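Local structure of trehalose synthase regulatory protein (Candida albicans, 5HUS) at residues L202-L207 with E227-M232. The protein probably acts as a regulatory subunit of the trehalose synthase complex, its C-terminal domain having a trehalose-phosphatase-like fold of the HAD superfamily. Residues are numbered along the deposited sequence; the frame is centred on the assembly and turned at random.
Sequences LKAIRL and EFQQPM
The guanidinium of R206 lies against the last turn of helix 225-229 and the loop after it, its edge turned to three backbone carbonyls. R206 NH2 donates hydrogen bonds to Q230 O (2.7 Å) and F228 O (3.1 Å); both oxygens sit close to the guanidinium plane, although NH2 stands well above the carbonyl plane of F228. NH1 adds a weak bond to P231 O and a salt bridge to D235. M232 covers one face: bends at chi2 and chi3 (-60° and -56°) fold its chain back and set SD over the centre of the group, 3.6 Å from CZ of R206. A water accepts from R206 NE at 2.8 Å and donates to K203 O and F228 O, completing the tightly packed part. L207 extends it, CG lying 4.1 Å above the plane of the F228 ring toward its rim, with V221 touching both. The looser side holds exposed P231 and partly exposed K203, whose extended chain passes M232 SD so that K203 NZ donates a 2.6 Å hydrogen bond to Q229 O from above the carbonyl plane. With Y262 of helix 254-265 touching R206 and M232, this forms a helix-to-loop junction in the HAD-clan trehalose-phosphatase region.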
ATOM      1  N   LEU A 202       0.902   5.598   4.544  1.00 19.17           N
ATOM      2  CA  LEU A 202       0.554   5.798   5.951  1.00 23.18           C
ATOM      3  C   LEU A 202      -0.665   6.696   6.077  1.00 17.62           C
ATOM      4  O   LEU A 202      -1.563   6.430   6.872  1.00 19.13           O
ATOM      5  CB  LEU A 202       1.729   6.404   6.727  1.00 20.53           C
ATOM      6  CG  LEU A 202       2.852   5.491   7.231  1.00 27.54           C
ATOM      7  CD1 LEU A 202       3.582   4.796   6.107  1.00 34.97           C
ATOM      8  CD2 LEU A 202       3.829   6.303   8.073  1.00 34.05           C
ATOM      9  N   LYS A 203      -0.697   7.763   5.286  1.00 17.83           N
ATOM     10  CA  LYS A 203      -1.812   8.700   5.332  1.00 16.37           C
ATOM     11  C   LYS A 203      -3.107   8.049   4.848  1.00 16.11           C
ATOM     12  O   LYS A 203      -4.182   8.341   5.375  1.00 19.54           O
ATOM     13  CB  LYS A 203      -1.492   9.951   4.510  1.00 22.61           C
ATOM     14  CG  LYS A 203      -0.327  10.743   5.092  1.00 22.07           C
ATOM     15  CD  LYS A 203      -0.109  12.069   4.384  1.00 28.43           C
ATOM     16  CE  LYS A 203       1.049  12.827   5.014  1.00 37.17           C
ATOM     17  NZ  LYS A 203       1.276  14.158   4.362  1.00 33.62           N
ATOM     18  N   ALA A 204      -3.006   7.158   3.863  1.00 18.39           N
ATOM     19  CA  ALA A 204      -4.186   6.451   3.377  1.00 18.60           C
ATOM     20  C   ALA A 204      -4.719   5.474   4.421  1.00 17.79           C
ATOM     21  O   ALA A 204      -5.925   5.370   4.620  1.00 16.80           O
ATOM     22  CB  ALA A 204      -3.878   5.718   2.073  1.00 17.84           C
ATOM     23  N   ILE A 205      -3.816   4.759   5.083  1.00 15.55           N
ATOM     24  CA  ILE A 205      -4.220   3.832   6.126  1.00 18.43           C
ATOM     25  C   ILE A 205      -4.908   4.607   7.249  1.00 20.99           C
ATOM     26  O   ILE A 205      -5.968   4.214   7.729  1.00 18.49           O
ATOM     27  CB  ILE A 205      -3.020   3.031   6.674  1.00 16.24           C
ATOM     28  CG1 ILE A 205      -2.540   2.035   5.606  1.00 21.69           C
ATOM     29  CG2 ILE A 205      -3.418   2.289   7.973  1.00 18.94           C
ATOM     30  CD1 ILE A 205      -1.253   1.317   5.951  1.00 24.11           C
ATOM     31  N   ARG A 206      -4.323   5.739   7.627  1.00 21.44           N
ATOM     32  CA  ARG A 206      -4.907   6.578   8.668  1.00 17.84           C
ATOM     33  C   ARG A 206      -6.289   7.075   8.262  1.00 20.04           C
ATOM     34  O   ARG A 206      -7.199   7.115   9.080  1.00 21.84           O
ATOM     35  CB  ARG A 206      -3.991   7.764   8.982  1.00 19.80           C
ATOM     36  CG  ARG A 206      -4.597   8.747   9.978  1.00 23.60           C
ATOM     37  CD  ARG A 206      -3.625   9.871  10.321  1.00 22.07           C
ATOM     38  NE  ARG A 206      -3.336  10.736   9.183  1.00 29.11           N
ATOM     39  CZ  ARG A 206      -2.493  11.764   9.220  1.00 31.78           C
ATOM     40  NH1 ARG A 206      -1.854  12.060  10.346  1.00 31.34           N
ATOM     41  NH2 ARG A 206      -2.287  12.495   8.131  1.00 28.84           N
ATOM     42  N   LEU A 207      -6.448   7.434   6.992  1.00 19.57           N
ATOM     43  CA  LEU A 207      -7.738   7.898   6.482  1.00 14.73           C
ATOM     44  C   LEU A 207      -8.799   6.798   6.537  1.00 18.96           C
ATOM     45  O   LEU A 207      -9.916   7.016   7.014  1.00 18.51           O
ATOM     46  CB  LEU A 207      -7.578   8.423   5.044  1.00 14.98           C
ATOM     47  CG  LEU A 207      -8.802   8.986   4.309  1.00 18.92           C
ATOM     48  CD1 LEU A 207      -8.351   9.971   3.240  1.00 23.28           C
ATOM     49  CD2 LEU A 207      -9.653   7.891   3.655  1.00 20.73           C
ATOM     50  N   GLU A 227      -6.803  17.851   6.493  1.00 22.65           N
ATOM     51  CA  GLU A 227      -6.468  17.189   7.749  1.00 29.02           C
ATOM     52  C   GLU A 227      -5.845  15.807   7.527  1.00 31.36           C
ATOM     53  O   GLU A 227      -4.943  15.407   8.257  1.00 30.80           O
ATOM     54  CB  GLU A 227      -7.712  17.062   8.628  1.00 40.31           C
ATOM     55  CG  GLU A 227      -8.252  18.387   9.138  1.00 48.68           C
ATOM     56  CD  GLU A 227      -9.529  18.219   9.935  1.00 49.62           C
ATOM     57  OE1 GLU A 227      -9.750  17.122  10.493  1.00 57.72           O
ATOM     58  OE2 GLU A 227     -10.318  19.186   9.997  1.00 53.36           O
ATOM     59  N   PHE A 228      -6.324  15.080   6.521  1.00 24.36           N
ATOM     60  CA  PHE A 228      -5.781  13.757   6.239  1.00 22.96           C
ATOM     61  C   PHE A 228      -4.471  13.828   5.453  1.00 25.34           C
ATOM     62  O   PHE A 228      -3.731  12.845   5.365  1.00 23.48           O
ATOM     63  CB  PHE A 228      -6.828  12.910   5.504  1.00 22.22           C
ATOM     64  CG  PHE A 228      -8.038  12.614   6.345  1.00 24.36           C
ATOM     65  CD1 PHE A 228      -9.212  13.329   6.174  1.00 26.50           C
ATOM     66  CD2 PHE A 228      -7.983  11.655   7.342  1.00 25.76           C
ATOM     67  CE1 PHE A 228     -10.321  13.080   6.965  1.00 30.34           C
ATOM     68  CE2 PHE A 228      -9.089  11.399   8.144  1.00 29.15           C
ATOM     69  CZ  PHE A 228     -10.261  12.110   7.950  1.00 26.02           C
ATOM     70  N   GLN A 229      -4.168  15.004   4.915  1.00 25.87           N
ATOM     71  CA  GLN A 229      -2.922  15.225   4.190  1.00 30.23           C
ATOM     72  C   GLN A 229      -1.806  15.751   5.091  1.00 30.85           C
ATOM     73  O   GLN A 229      -0.651  15.826   4.673  1.00 32.37           O
ATOM     74  CB  GLN A 229      -3.148  16.203   3.042  1.00 24.71           C
ATOM     75  CG  GLN A 229      -4.162  15.735   2.022  1.00 22.68           C
ATOM     76  CD  GLN A 229      -4.611  16.849   1.096  1.00 27.14           C
ATOM     77  OE1 GLN A 229      -4.543  18.032   1.446  1.00 27.15           O
ATOM     78  NE2 GLN A 229      -5.076  16.482  -0.086  1.00 24.75           N
ATOM     79  N   GLN A 230      -2.159  16.123   6.318  1.00 33.10           N
ATOM     80  CA  GLN A 230      -1.193  16.654   7.277  1.00 41.07           C
ATOM     81  C   GLN A 230      -0.179  15.573   7.655  1.00 44.83           C
ATOM     82  O   GLN A 230      -0.443  14.389   7.453  1.00 37.93           O
ATOM     83  CB  GLN A 230      -1.918  17.191   8.522  1.00 35.87           C
ATOM     84  CG  GLN A 230      -2.252  16.145   9.575  1.00 46.34           C
ATOM     85  CD  GLN A 230      -3.242  16.657  10.607  1.00 48.40           C
ATOM     86  OE1 GLN A 230      -3.643  17.819  10.574  1.00 54.61           O
ATOM     87  NE2 GLN A 230      -3.644  15.789  11.528  1.00 51.44           N
ATOM     88  N   PRO A 231       0.993  15.970   8.185  1.00 46.79           N
ATOM     89  CA  PRO A 231       2.004  14.962   8.534  1.00 44.90           C
ATOM     90  C   PRO A 231       1.510  13.953   9.566  1.00 39.71           C
ATOM     91  O   PRO A 231       0.667  14.280  10.405  1.00 45.59           O
ATOM     92  CB  PRO A 231       3.157  15.799   9.102  1.00 57.32           C
ATOM     93  CG  PRO A 231       2.536  17.099   9.491  1.00 53.86           C
ATOM     94  CD  PRO A 231       1.466  17.335   8.476  1.00 44.56           C
ATOM     95  N   MET A 232       2.042  12.737   9.497  1.00 38.46           N
ATOM     96  CA  MET A 232       1.634  11.655  10.389  1.00 31.53           C
ATOM     97  C   MET A 232       1.896  11.966  11.861  1.00 40.71           C
ATOM     98  O   MET A 232       1.345  11.310  12.742  1.00 39.15           O
ATOM     99  CB  MET A 232       2.348  10.359  10.003  1.00 31.64           C
ATOM    100  CG  MET A 232       1.916   9.794   8.657  1.00 30.94           C
ATOM    101  SD  MET A 232       0.153   9.425   8.613  1.00 26.88           S
ATOM    102  CE  MET A 232       0.008   8.313  10.008  1.00 28.39           C
TER
HETATM  103  O   HOH W   1      -4.693  10.521   6.782  1.00 24.98           O